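Local coordinates for protein ribulose-bisphosphate carboxylase (Alicyclobacillus acidocaldarius subsp. acidocaldarius, PDB 4NAS) that belongs to the RuBisCO large-chain family, joining an N-terminal alpha/beta domain to a TIM-barrel domain that binds calcium, at residues Asp21-Leu26 / Leu66-Asp71; Ile80-Ala85 / Leu95-Gly100; His322-Gly327 / Val332-Ser337; Arg347-Phe352 / Asp380-Val385. All blocks are in the same frame, centred on the assembly; numbering follows the deposited sequence.

From the N terminus the four contacts follow one another in series; none nests in or crosses another. Contact 1 closes a 39-residue loop and joins the ends of strands 12-22 and 59-68 at one margin of the N-terminal domain's sheet. Contact 2 closes a short loop farther along the same sheet, setting helix 91-99 against strand 73-83; its centre is 25 Å from that of contact 1. Contacts 3 and 4 belong to the TIM-barrel domain. Contact 3 closes the tight connection from helix 313-324 to strand 333-337, and contact 4 brings helices 345-352 and 371-386 together. These two touch directly: Phe352 packs on Pro334 and Pro336.

Contact 1. Residues Asp21-Leu26 / Leu66-Asp71; sequences DRKDKL and LDERPD
Lys23 and Glu68 meet at the margin of the mixed beta sheet of the N-terminal domain, where strands 12-22 and 59-68 run out on the two flanks of strand 73-83. Just before Glu68, a classic beta bulge sets Leu66 and Asp67 both opposite Val75 of that middle strand. The touch itself is aliphatic against carboxylate: Lys23 CD lies 3.1 Å from Glu68 OE2 and 3.2 Å from Glu68 OE1, so the methylene is shared almost evenly by the two oxygens. The side chains cross at about a right angle. The bend at chi3 (55°) turns the ammonium away from the carboxylate, leaving Lys23 NZ 4.3 Å from Glu68 OE1, opposite charges that probably attract weakly, beyond salt-bridge distance.

Next to this pair, Asp21 OD1 accepts a hydrogen bond from Arg22 N at 2.6 Å, on the anti side of its carboxylate, while Asp21 OD2 forms a salt bridge with Arg29. The carboxylate of Asp71 is taken up by Arg20, through a salt bridge, and by the backbone N of Asp73. Arg22 meets the main chain of Asp71 instead: the guanidinium presents an edge, in its own plane, to the carbonyl, with Arg22 NH2 3.6 Å from Asp71 O, a close polar approach only.

Contact 2. Residues Ile80-Ala85 / Leu95-Gly100; sequences IAYPVA and LVTVFG
Two residues of helix 91-99 lie against the Tyr82 ring. Val98 reaches over one face with a single methyl, CG1, which is 4.0 Å from Tyr82 CD1. Thr97 arrives at a slant on the same side of the ring plane, its CG2 3.5 Å from Tyr82 CD2, while its carbonyl comes near the far end of the ring, Thr97 O lying 3.8 Å from Tyr82 CE2. Beneath the opposite face, displaced toward the rim, is the CG2 methyl of Ile80, two residues back along the strand, 3.4 Å from the ring plane. The aromatic group is thus gripped between its own strand and the helix.

The threonine methyl faces the ring because of chi1 (-58°): with OG1 beside the backbone N, CG2 is placed anti to that N, and the hydroxyl turns back to bond to Ser93 O one turn earlier. Phe99 N to Leu95 O, at 2.9 Å, is the helical bond that keeps this last turn wound. Strand 73-83, helix 91-99 and strand 108-114 form a beta-alpha-beta crossover, the two parallel strands having strand 12-22 between them; the contact joins its first strand to its helix.

Val98 also packs on Leu110 and Leu113 of strand 108-114, and its carbonyl accepts a hydrogen bond from Tyr17 of strand 12-22. On its outer side the helix meets the second subunit, where Thr97 touches Phe182 and Leu95 touches Val270 of that other chain, consistent with the dimer contacts of the RuBisCO family.

Contact 3. Residues His322-Gly327 / Val332-Ser337; sequences HLRAEG and VLPAPS
The flat group here is the Arg324 guanidinium, which the puckered ring of Pro334 meets obliquely. The side chains cross at about a right angle, with Arg324 NH2 3.8 Å from Pro334 CG and the adjacent CD slightly farther away. On its CB side the same proline receives Leu323, whose CD1 lies 3.9 Å from Pro334 CB. The arginine chain runs extended from CG to NE, which carries the guanidinium across Pro334 to the end of helix 345-352, where Arg324 NH2 bonds to Phe352 O.

Leu323 divides its two methyls between neighbours: as CD1 meets the proline, CD2 rests on the valine at the branch point, 3.8 Å from Val332 CB. The backbones are joined as well. Val332 N donates to Leu323 O at 2.9 Å, with an N-H...O angle of 160°, coming in tilted 28° from the carbonyl plane, so a carbonyl in the last turn of the helix is used to tie down the residue that leads into the strand. A water makes a second bridge, accepting from Arg324 NE at 2.8 Å and donating to Val332 O at 2.8 Å, so the arginine is tied to the strand's lead-in through solvent as well.

The contact closes the return half of the beta-alpha-beta unit formed by strand 299-303, helix 313-324 and strand 333-337 in the TIM barrel. Pro334 also touches Phe302 of the preceding strand, Val332 packs on Arg293 of helix 284-295, and backbone bonds to Gly300 on one flank and Val357 on the other hold strand 333-337 between its neighbours.

Contact 4. Residues Arg347-Phe352 / Asp380-Val385; sequences RLYQDF and DAIWAV
Val385 stands one methyl almost exactly over the middle of the Tyr349 ring. Its CG1 is 3.6 Å from the ring centroid and only 2° off the ring normal, a CH-pi contact that leaves it nearly equidistant from all six ring carbons; Val385 CG1 to Tyr349 CD2, for instance, is 3.8 Å. The valine holds CG1 anti to its backbone N (chi1 173°), which aims this methyl at the face, while its other methyl leans toward one side of the ring, with Val385 CG2 3.9 Å from Tyr349 CE1.

Ile382, one helical turn earlier, meets the same tyrosine in a different way. Its side chain crosses that of Tyr349 at about a right angle and touches the phenol end, with Ile382 CG2 3.5 Å from Tyr349 OH. Its CG1 lies at the ring edge, near the ring plane, 4.5 Å from Tyr349 CE1. One residue therefore takes the face and the other the hydroxyl end, so the tyrosine fits against two successive turns of helix 371-386.

Tyr349 also packs on Pro143. On the barrel side, Leu358 of strand 357-359 is touched by both Leu348 and Ile382, giving the two helices a common footing. This is the arrangement of a TIM barrel's outer layer, where helices 345-352 and 371-386, on either side of strand 357-359 in the chain, pack side by side around the strands.

Contact 1. Residues Asp21-Leu26 / Leu66-Asp71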
loop_
_atom_site.group_PDB
_atom_site.type_symbol
_atom_site.label_atom_id
_atom_site.label_comp_id
_atom_site.label_asym_id
_atom_site.label_seq_id
_atom_site.Cartn_x
_atom_site.Cartn_y
_atom_site.Cartn_z
ATOM N N ASP B 21 -4.317 -24.679 -5.256
ATOM C CA ASP B 21 -3.276 -25.584 -4.781
ATOM C C ASP B 21 -3.693 -27.017 -5.048
ATOM O O ASP B 21 -4.680 -27.256 -5.744
ATOM C CB ASP B 21 -3.024 -25.388 -3.286
ATOM C CG ASP B 21 -1.581 -25.662 -2.891
ATOM O OD1 ASP B 21 -0.972 -26.607 -3.435
ATOM O OD2 ASP B 21 -1.053 -24.925 -2.026
ATOM N N ARG B 22 -2.940 -27.971 -4.508
ATOM C CA ARG B 22 -3.309 -29.378 -4.624
ATOM C C ARG B 22 -4.108 -29.810 -3.398
ATOM O O ARG B 22 -3.869 -29.329 -2.285
ATOM C CB ARG B 22 -2.075 -30.261 -4.810
ATOM C CG ARG B 22 -1.247 -29.885 -6.019
ATOM C CD ARG B 22 -0.398 -31.048 -6.515
ATOM N NE ARG B 22 -1.204 -32.149 -7.042
ATOM C CZ ARG B 22 -1.844 -32.119 -8.208
ATOM N NH1 ARG B 22 -2.547 -33.170 -8.606
ATOM N NH2 ARG B 22 -1.791 -31.033 -8.973
ATOM N N LYS B 23 -5.060 -30.712 -3.613
ATOM C CA LYS B 23 -6.013 -31.097 -2.576
ATOM C C LYS B 23 -5.382 -31.620 -1.285
ATOM O O LYS B 23 -5.808 -31.251 -0.186
ATOM C CB LYS B 23 -6.995 -32.133 -3.119
ATOM C CG LYS B 23 -8.333 -31.563 -3.543
ATOM C CD LYS B 23 -9.294 -32.696 -3.877
ATOM C CE LYS B 23 -9.423 -33.664 -2.709
ATOM N NZ LYS B 23 -10.191 -34.887 -3.077
ATOM N N ASP B 24 -4.360 -32.462 -1.414
ATOM C CA ASP B 24 -3.787 -33.137 -0.251
ATOM C C ASP B 24 -2.792 -32.276 0.525
ATOM O O ASP B 24 -2.202 -32.728 1.510
ATOM C CB ASP B 24 -3.133 -34.454 -0.665
ATOM C CG ASP B 24 -2.101 -34.271 -1.760
ATOM O OD1 ASP B 24 -2.121 -33.219 -2.439
ATOM O OD2 ASP B 24 -1.274 -35.188 -1.946
ATOM N N LYS B 25 -2.620 -31.035 0.085
ATOM C CA LYS B 25 -1.692 -30.120 0.725
ATOM C C LYS B 25 -2.461 -29.100 1.540
ATOM O O LYS B 25 -1.898 -28.448 2.419
ATOM C CB LYS B 25 -0.846 -29.397 -0.325
ATOM C CG LYS B 25 -0.198 -30.319 -1.345
ATOM N N LEU B 26 -3.754 -28.977 1.246
ATOM C CA LEU B 26 -4.589 -27.933 1.829
ATOM C C LEU B 26 -4.582 -27.938 3.360
ATOM O O LEU B 26 -4.440 -26.890 3.999
ATOM C CB LEU B 26 -6.023 -28.056 1.316
ATOM C CG LEU B 26 -6.309 -27.507 -0.078
ATOM C CD1 LEU B 26 -7.771 -27.707 -0.426
ATOM C CD2 LEU B 26 -5.932 -26.033 -0.173
ATOM N N LEU B 66 -13.690 -25.306 -3.829
ATOM C CA LEU B 66 -14.658 -24.656 -4.705
ATOM C C LEU B 66 -14.721 -25.343 -6.064
ATOM O O LEU B 66 -15.793 -25.475 -6.652
ATOM C CB LEU B 66 -14.341 -23.179 -4.876
ATOM C CG LEU B 66 -14.315 -22.335 -3.600
ATOM C CD1 LEU B 66 -14.390 -20.865 -3.950
ATOM C CD2 LEU B 66 -15.439 -22.726 -2.632
ATOM N N ASP B 67 -13.573 -25.793 -6.556
ATOM C CA ASP B 67 -13.528 -26.461 -7.851
ATOM C C ASP B 67 -12.299 -27.357 -7.966
ATOM O O ASP B 67 -11.253 -27.082 -7.380
ATOM C CB ASP B 67 -13.546 -25.435 -8.991
ATOM C CG ASP B 67 -13.702 -26.084 -10.354
ATOM O OD1 ASP B 67 -14.630 -26.908 -10.517
ATOM O OD2 ASP B 67 -12.891 -25.783 -11.255
ATOM N N GLU B 68 -12.433 -28.439 -8.719
ATOM C CA GLU B 68 -11.313 -29.311 -8.995
ATOM C C GLU B 68 -10.997 -29.218 -10.485
ATOM O O GLU B 68 -11.857 -29.502 -11.329
ATOM C CB GLU B 68 -11.663 -30.749 -8.602
ATOM C CG GLU B 68 -10.476 -31.700 -8.539
ATOM C CD GLU B 68 -10.385 -32.414 -7.203
ATOM O OE1 GLU B 68 -9.519 -33.302 -7.051
ATOM O OE2 GLU B 68 -11.188 -32.082 -6.304
ATOM N N ARG B 69 -9.767 -28.816 -10.800
ATOM C CA ARG B 69 -9.315 -28.661 -12.182
ATOM C C ARG B 69 -8.815 -30.002 -12.738
ATOM O O ARG B 69 -8.322 -30.837 -11.988
ATOM C CB ARG B 69 -8.216 -27.593 -12.244
ATOM C CG ARG B 69 -7.859 -27.096 -13.640
ATOM C CD ARG B 69 -7.795 -25.570 -13.692
ATOM N N PRO B 70 -8.980 -30.230 -14.052
ATOM C CA PRO B 70 -8.462 -31.462 -14.661
ATOM C C PRO B 70 -6.958 -31.683 -14.488
ATOM O O PRO B 70 -6.523 -32.836 -14.498
ATOM C CB PRO B 70 -8.828 -31.286 -16.130
ATOM C CG PRO B 70 -10.128 -30.544 -16.060
ATOM C CD PRO B 70 -9.950 -29.561 -14.938
ATOM N N ASP B 71 -6.183 -30.618 -14.302
ATOM C CA ASP B 71 -4.753 -30.785 -14.049
ATOM C C ASP B 71 -4.452 -31.153 -12.590
ATOM O O ASP B 71 -3.292 -31.238 -12.193
ATOM C CB ASP B 71 -3.939 -29.566 -14.514
ATOM C CG ASP B 71 -4.265 -28.297 -13.744
ATOM O OD1 ASP B 71 -4.893 -28.367 -12.665
ATOM O OD2 ASP B 71 -3.863 -27.213 -14.221
#

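Contact 2. Residues Ile80-Ala85 / Leu95-Gly100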
loop_
_atom_site.group_PDB
_atom_site.type_symbol
_atom_site.label_atom_id
_atom_site.label_comp_id
_atom_site.label_asym_id
_atom_site.label_seq_id
_atom_site.Cartn_x
_atom_site.Cartn_y
_atom_site.Cartn_z
ATOM N N ILE B 80 -8.939 -18.667 8.419
ATOM C CA ILE B 80 -7.959 -18.727 9.514
ATOM C C ILE B 80 -8.322 -17.713 10.615
ATOM O O ILE B 80 -8.644 -16.553 10.313
ATOM C CB ILE B 80 -6.519 -18.433 9.019
ATOM C CG1 ILE B 80 -6.108 -19.383 7.886
ATOM C CG2 ILE B 80 -5.519 -18.515 10.168
ATOM C CD1 ILE B 80 -6.106 -20.869 8.285
ATOM N N ALA B 81 -8.301 -18.149 11.877
ATOM C CA ALA B 81 -8.551 -17.256 13.012
ATOM C C ALA B 81 -7.243 -16.783 13.660
ATOM O O ALA B 81 -6.434 -17.602 14.099
ATOM C CB ALA B 81 -9.435 -17.935 14.043
ATOM N N TYR B 82 -7.049 -15.466 13.701
ATOM C CA TYR B 82 -5.867 -14.836 14.305
ATOM C C TYR B 82 -6.257 -14.115 15.585
ATOM O O TYR B 82 -6.962 -13.104 15.537
ATOM C CB TYR B 82 -5.252 -13.796 13.355
ATOM C CG TYR B 82 -4.809 -14.359 12.029
ATOM C CD1 TYR B 82 -5.716 -14.486 10.974
ATOM C CD2 TYR B 82 -3.495 -14.764 11.817
ATOM C CE1 TYR B 82 -5.331 -14.999 9.766
ATOM C CE2 TYR B 82 -3.100 -15.271 10.578
ATOM C CZ TYR B 82 -4.034 -15.386 9.563
ATOM O OH TYR B 82 -3.701 -15.888 8.331
ATOM N N PRO B 83 -5.785 -14.618 16.732
ATOM C CA PRO B 83 -6.166 -14.060 18.035
ATOM C C PRO B 83 -5.864 -12.574 18.070
ATOM O O PRO B 83 -4.794 -12.167 17.624
ATOM C CB PRO B 83 -5.241 -14.800 19.014
ATOM C CG PRO B 83 -4.935 -16.092 18.339
ATOM C CD PRO B 83 -4.881 -15.775 16.854
ATOM N N VAL B 84 -6.791 -11.773 18.582
ATOM C CA VAL B 84 -6.642 -10.316 18.538
ATOM C C VAL B 84 -5.515 -9.834 19.453
ATOM O O VAL B 84 -4.961 -8.747 19.270
ATOM C CB VAL B 84 -7.982 -9.638 18.919
ATOM C CG1 VAL B 84 -7.833 -8.120 19.091
ATOM C CG2 VAL B 84 -9.013 -9.956 17.865
ATOM N N ALA B 85 -5.155 -10.671 20.422
ATOM C CA ALA B 85 -4.121 -10.321 21.374
ATOM C C ALA B 85 -2.753 -10.167 20.740
ATOM O O ALA B 85 -1.852 -9.632 21.375
ATOM C CB ALA B 85 -4.064 -11.346 22.498
ATOM N N LEU B 95 -2.713 -5.911 8.646
ATOM C CA LEU B 95 -2.336 -6.338 7.286
ATOM C C LEU B 95 -1.136 -7.301 7.240
ATOM O O LEU B 95 -1.125 -8.299 6.493
ATOM C CB LEU B 95 -2.106 -5.092 6.393
ATOM C CG LEU B 95 -3.448 -4.387 6.129
ATOM C CD1 LEU B 95 -3.346 -3.143 5.208
ATOM C CD2 LEU B 95 -4.443 -5.374 5.525
ATOM N N VAL B 96 -0.122 -7.021 8.050
ATOM C CA VAL B 96 1.093 -7.856 8.040
ATOM C C VAL B 96 0.781 -9.251 8.573
ATOM O O VAL B 96 1.365 -10.257 8.143
ATOM C CB VAL B 96 2.199 -7.249 8.886
ATOM C CG1 VAL B 96 3.311 -8.304 9.188
ATOM C CG2 VAL B 96 2.811 -6.042 8.205
ATOM N N THR B 97 -0.154 -9.301 9.508
ATOM C CA THR B 97 -0.585 -10.580 10.078
ATOM C C THR B 97 -1.450 -11.377 9.092
ATOM O O THR B 97 -1.179 -12.549 8.835
ATOM C CB THR B 97 -1.327 -10.357 11.399
ATOM O OG1 THR B 97 -0.463 -9.658 12.312
ATOM C CG2 THR B 97 -1.812 -11.695 12.006
ATOM N N VAL B 98 -2.479 -10.752 8.515
ATOM C CA VAL B 98 -3.435 -11.531 7.712
ATOM C C VAL B 98 -3.058 -11.739 6.243
ATOM O O VAL B 98 -3.569 -12.663 5.600
ATOM C CB VAL B 98 -4.882 -10.984 7.816
ATOM C CG1 VAL B 98 -5.320 -10.852 9.279
ATOM C CG2 VAL B 98 -5.016 -9.654 7.086
ATOM N N PHE B 99 -2.189 -10.880 5.708
ATOM C CA PHE B 99 -1.840 -10.925 4.286
ATOM C C PHE B 99 -0.488 -10.239 4.089
ATOM O O PHE B 99 -0.319 -9.400 3.198
ATOM C CB PHE B 99 -2.934 -10.276 3.424
ATOM C CG PHE B 99 -3.109 -10.925 2.056
ATOM C CD1 PHE B 99 -3.268 -12.295 1.937
ATOM C CD2 PHE B 99 -3.098 -10.158 0.900
ATOM C CE1 PHE B 99 -3.431 -12.885 0.693
ATOM C CE2 PHE B 99 -3.253 -10.739 -0.354
ATOM C CZ PHE B 99 -3.412 -12.100 -0.463
ATOM N N GLY B 100 0.468 -10.607 4.939
ATOM C CA GLY B 100 1.796 -10.001 4.922
ATOM C C GLY B 100 2.694 -10.856 4.053
ATOM O O GLY B 100 2.777 -10.676 2.822
#

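Contact 3. Residues His322-Gly327 / Val332-Ser337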
loop_
_atom_site.group_PDB
_atom_site.type_symbol
_atom_site.label_atom_id
_atom_site.label_comp_id
_atom_site.label_asym_id
_atom_site.label_seq_id
_atom_site.Cartn_x
_atom_site.Cartn_y
_atom_site.Cartn_z
ATOM N N HIS B 322 -20.411 -2.307 3.890
ATOM C CA HIS B 322 -19.320 -1.940 4.804
ATOM C C HIS B 322 -19.453 -0.486 5.253
ATOM O O HIS B 322 -19.254 -0.155 6.422
ATOM C CB HIS B 322 -17.942 -2.145 4.174
ATOM C CG HIS B 322 -17.493 -3.568 4.125
ATOM N ND1 HIS B 322 -17.522 -4.402 5.224
ATOM C CD2 HIS B 322 -16.965 -4.297 3.115
ATOM C CE1 HIS B 322 -17.064 -5.593 4.880
ATOM N NE2 HIS B 322 -16.708 -5.549 3.607
ATOM N N LEU B 323 -19.789 0.381 4.312
ATOM C CA LEU B 323 -19.936 1.795 4.603
ATOM C C LEU B 323 -21.136 2.090 5.492
ATOM O O LEU B 323 -21.105 3.067 6.232
ATOM C CB LEU B 323 -20.062 2.602 3.294
ATOM C CG LEU B 323 -18.939 2.491 2.263
ATOM C CD1 LEU B 323 -19.246 3.375 1.055
ATOM C CD2 LEU B 323 -17.604 2.915 2.874
ATOM N N ARG B 324 -22.181 1.260 5.431
ATOM C CA ARG B 324 -23.455 1.575 6.079
ATOM C C ARG B 324 -23.846 0.715 7.273
ATOM O O ARG B 324 -24.694 1.117 8.060
ATOM C CB ARG B 324 -24.588 1.505 5.076
ATOM C CG ARG B 324 -24.469 2.559 3.994
ATOM C CD ARG B 324 -25.738 2.632 3.174
ATOM N NE ARG B 324 -25.730 3.833 2.368
ATOM C CZ ARG B 324 -26.631 4.100 1.434
ATOM N NH1 ARG B 324 -27.621 3.242 1.203
ATOM N NH2 ARG B 324 -26.541 5.229 0.747
ATOM N N ALA B 325 -23.236 -0.458 7.397
ATOM C CA ALA B 325 -23.611 -1.420 8.446
ATOM C C ALA B 325 -23.592 -0.826 9.853
ATOM O O ALA B 325 -22.696 -0.065 10.220
ATOM C CB ALA B 325 -22.729 -2.652 8.393
ATOM N N GLU B 326 -24.593 -1.195 10.634
ATOM C CA GLU B 326 -24.713 -0.726 11.996
ATOM C C GLU B 326 -23.540 -1.221 12.808
ATOM O O GLU B 326 -23.207 -2.409 12.797
ATOM C CB GLU B 326 -26.028 -1.223 12.597
ATOM C CG GLU B 326 -27.233 -0.878 11.737
ATOM C CD GLU B 326 -27.528 0.614 11.724
ATOM O OE1 GLU B 326 -27.709 1.190 12.822
ATOM O OE2 GLU B 326 -27.573 1.208 10.621
ATOM N N GLY B 327 -22.904 -0.304 13.519
ATOM C CA GLY B 327 -21.746 -0.658 14.313
ATOM C C GLY B 327 -21.397 0.456 15.267
ATOM O O GLY B 327 -22.217 1.313 15.546
ATOM N N VAL B 332 -20.668 5.963 6.344
ATOM C CA VAL B 332 -19.902 6.746 5.390
ATOM C C VAL B 332 -20.786 7.030 4.181
ATOM O O VAL B 332 -21.591 6.187 3.807
ATOM C CB VAL B 332 -18.663 5.967 4.923
ATOM C CG1 VAL B 332 -17.847 6.777 3.897
ATOM C CG2 VAL B 332 -17.816 5.572 6.126
ATOM N N LEU B 333 -20.633 8.210 3.583
ATOM C CA LEU B 333 -21.356 8.556 2.361
ATOM C C LEU B 333 -20.662 7.947 1.155
ATOM O O LEU B 333 -19.480 8.170 0.950
ATOM C CB LEU B 333 -21.408 10.087 2.181
ATOM C CG LEU B 333 -22.476 10.906 2.901
ATOM C CD1 LEU B 333 -22.068 12.387 2.917
ATOM C CD2 LEU B 333 -23.824 10.737 2.198
ATOM N N PRO B 334 -21.387 7.158 0.362
ATOM C CA PRO B 334 -20.810 6.641 -0.884
ATOM C C PRO B 334 -20.836 7.668 -2.013
ATOM O O PRO B 334 -21.846 8.387 -2.229
ATOM C CB PRO B 334 -21.709 5.448 -1.223
ATOM C CG PRO B 334 -23.006 5.751 -0.545
ATOM C CD PRO B 334 -22.693 6.557 0.676
ATOM N N ALA B 335 -19.723 7.750 -2.728
ATOM C CA ALA B 335 -19.609 8.659 -3.864
ATOM C C ALA B 335 -19.160 7.873 -5.108
ATOM O O ALA B 335 -17.987 7.925 -5.501
ATOM C CB ALA B 335 -18.628 9.762 -3.541
ATOM N N PRO B 336 -20.084 7.103 -5.699
ATOM C CA PRO B 336 -19.698 6.233 -6.812
ATOM C C PRO B 336 -19.356 7.066 -8.044
ATOM O O PRO B 336 -20.016 8.076 -8.333
ATOM C CB PRO B 336 -20.933 5.346 -7.010
ATOM C CG PRO B 336 -22.072 6.135 -6.426
ATOM C CD PRO B 336 -21.501 6.945 -5.322
ATOM N N SER B 337 -18.308 6.652 -8.746
ATOM C CA SER B 337 -17.725 7.462 -9.798
ATOM C C SER B 337 -17.890 6.782 -11.159
ATOM O O SER B 337 -18.043 5.552 -11.230
ATOM C CB SER B 337 -16.238 7.719 -9.502
ATOM O OG SER B 337 -15.467 6.515 -9.552
HETATM O O HOH W 1 -24.410 6.070 3.518
#

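Contact 4. Residues Arg347-Phe352 / Asp380-Val385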
loop_
_atom_site.group_PDB
_atom_site.type_symbol
_atom_site.label_atom_id
_atom_site.label_comp_id
_atom_site.label_asym_id
_atom_site.label_seq_id
_atom_site.Cartn_x
_atom_site.Cartn_y
_atom_site.Cartn_z
ATOM N N ARG B 347 -32.127 6.223 -11.063
ATOM C CA ARG B 347 -31.547 4.916 -10.789
ATOM C C ARG B 347 -30.664 5.017 -9.569
ATOM O O ARG B 347 -30.649 4.112 -8.724
ATOM C CB ARG B 347 -30.747 4.395 -11.990
ATOM C CG ARG B 347 -29.999 3.087 -11.732
ATOM C CD ARG B 347 -30.915 1.976 -11.175
ATOM N NE ARG B 347 -31.700 1.327 -12.221
ATOM C CZ ARG B 347 -31.237 0.342 -12.986
ATOM N NH1 ARG B 347 -32.009 -0.187 -13.920
ATOM N NH2 ARG B 347 -29.993 -0.108 -12.815
ATOM N N LEU B 348 -29.924 6.114 -9.468
ATOM C CA LEU B 348 -29.053 6.303 -8.310
ATOM C C LEU B 348 -29.837 6.425 -7.003
ATOM O O LEU B 348 -29.390 5.941 -5.969
ATOM C CB LEU B 348 -28.082 7.470 -8.523
ATOM C CG LEU B 348 -26.996 7.137 -9.558
ATOM C CD1 LEU B 348 -26.213 8.381 -9.995
ATOM C CD2 LEU B 348 -26.040 6.045 -9.023
ATOM N N TYR B 349 -31.013 7.048 -7.053
ATOM C CA TYR B 349 -31.883 7.090 -5.880
ATOM C C TYR B 349 -32.283 5.678 -5.459
ATOM O O TYR B 349 -32.359 5.360 -4.274
ATOM C CB TYR B 349 -33.146 7.883 -6.181
ATOM C CG TYR B 349 -33.116 9.343 -5.800
ATOM C CD1 TYR B 349 -32.611 10.298 -6.680
ATOM C CD2 TYR B 349 -33.651 9.782 -4.592
ATOM C CE1 TYR B 349 -32.612 11.641 -6.356
ATOM C CE2 TYR B 349 -33.654 11.135 -4.258
ATOM C CZ TYR B 349 -33.132 12.056 -5.151
ATOM O OH TYR B 349 -33.113 13.399 -4.847
ATOM N N GLN B 350 -32.546 4.832 -6.445
ATOM C CA GLN B 350 -32.976 3.471 -6.172
ATOM C C GLN B 350 -31.840 2.627 -5.619
ATOM O O GLN B 350 -32.040 1.885 -4.667
ATOM C CB GLN B 350 -33.583 2.851 -7.425
ATOM C CG GLN B 350 -34.900 3.482 -7.785
ATOM C CD GLN B 350 -35.404 3.011 -9.107
ATOM O OE1 GLN B 350 -34.629 2.573 -9.959
ATOM N NE2 GLN B 350 -36.709 3.082 -9.294
ATOM N N ASP B 351 -30.638 2.797 -6.174
ATOM C CA ASP B 351 -29.451 2.086 -5.702
ATOM C C ASP B 351 -28.995 2.513 -4.300
ATOM O O ASP B 351 -28.639 1.672 -3.470
ATOM C CB ASP B 351 -28.268 2.269 -6.667
ATOM C CG ASP B 351 -28.408 1.465 -7.953
ATOM O OD1 ASP B 351 -29.379 0.705 -8.095
ATOM O OD2 ASP B 351 -27.534 1.595 -8.834
ATOM N N PHE B 352 -28.983 3.814 -4.027
ATOM C CA PHE B 352 -28.345 4.284 -2.791
ATOM C C PHE B 352 -29.244 5.039 -1.806
ATOM O O PHE B 352 -28.886 5.206 -0.639
ATOM C CB PHE B 352 -27.120 5.143 -3.120
ATOM C CG PHE B 352 -26.061 4.424 -3.913
ATOM C CD1 PHE B 352 -25.081 3.687 -3.282
ATOM C CD2 PHE B 352 -26.034 4.519 -5.298
ATOM C CE1 PHE B 352 -24.100 3.024 -4.011
ATOM C CE2 PHE B 352 -25.062 3.866 -6.038
ATOM C CZ PHE B 352 -24.087 3.117 -5.391
ATOM N N ASP B 380 -32.077 19.728 -11.250
ATOM C CA ASP B 380 -33.352 19.545 -11.962
ATOM C C ASP B 380 -33.892 18.104 -11.833
ATOM O O ASP B 380 -35.094 17.876 -11.615
ATOM C CB ASP B 380 -33.208 19.915 -13.450
ATOM C CG ASP B 380 -33.015 21.415 -13.677
ATOM O OD1 ASP B 380 -33.514 22.210 -12.856
ATOM O OD2 ASP B 380 -32.371 21.796 -14.691
ATOM N N ALA B 381 -32.992 17.142 -11.975
ATOM C CA ALA B 381 -33.320 15.725 -11.820
ATOM C C ALA B 381 -33.669 15.375 -10.379
ATOM O O ALA B 381 -34.562 14.570 -10.125
ATOM C CB ALA B 381 -32.154 14.865 -12.305
ATOM N N ILE B 382 -32.942 15.963 -9.436
ATOM C CA ILE B 382 -33.280 15.817 -8.024
ATOM C C ILE B 382 -34.707 16.310 -7.797
ATOM O O ILE B 382 -35.521 15.631 -7.163
ATOM C CB ILE B 382 -32.264 16.555 -7.120
ATOM C CG1 ILE B 382 -30.960 15.745 -7.048
ATOM C CG2 ILE B 382 -32.858 16.805 -5.715
ATOM C CD1 ILE B 382 -29.870 16.347 -6.156
ATOM N N TRP B 383 -35.023 17.475 -8.348
ATOM C CA TRP B 383 -36.382 18.009 -8.262
ATOM C C TRP B 383 -37.419 17.051 -8.847
ATOM O O TRP B 383 -38.472 16.821 -8.250
ATOM C CB TRP B 383 -36.495 19.374 -8.947
ATOM C CG TRP B 383 -37.875 19.970 -8.807
ATOM C CD1 TRP B 383 -38.305 20.818 -7.829
ATOM C CD2 TRP B 383 -39.003 19.739 -9.660
ATOM N NE1 TRP B 383 -39.627 21.136 -8.022
ATOM C CE2 TRP B 383 -40.079 20.488 -9.140
ATOM C CE3 TRP B 383 -39.207 18.975 -10.815
ATOM C CZ2 TRP B 383 -41.342 20.494 -9.732
ATOM C CZ3 TRP B 383 -40.459 18.981 -11.399
ATOM C CH2 TRP B 383 -41.512 19.735 -10.856
ATOM N N ALA B 384 -37.112 16.489 -10.007
ATOM C CA ALA B 384 -38.074 15.636 -10.688
ATOM C C ALA B 384 -38.389 14.432 -9.814
ATOM O O ALA B 384 -39.557 14.089 -9.611
ATOM C CB ALA B 384 -37.552 15.198 -12.057
ATOM N N VAL B 385 -37.343 13.800 -9.297
ATOM C CA VAL B 385 -37.512 12.630 -8.432
ATOM C C VAL B 385 -38.349 12.939 -7.197
ATOM O O VAL B 385 -39.276 12.197 -6.863
ATOM C CB VAL B 385 -36.169 12.068 -7.963
ATOM C CG1 VAL B 385 -36.393 10.963 -6.929
ATOM C CG2 VAL B 385 -35.376 11.540 -9.138
#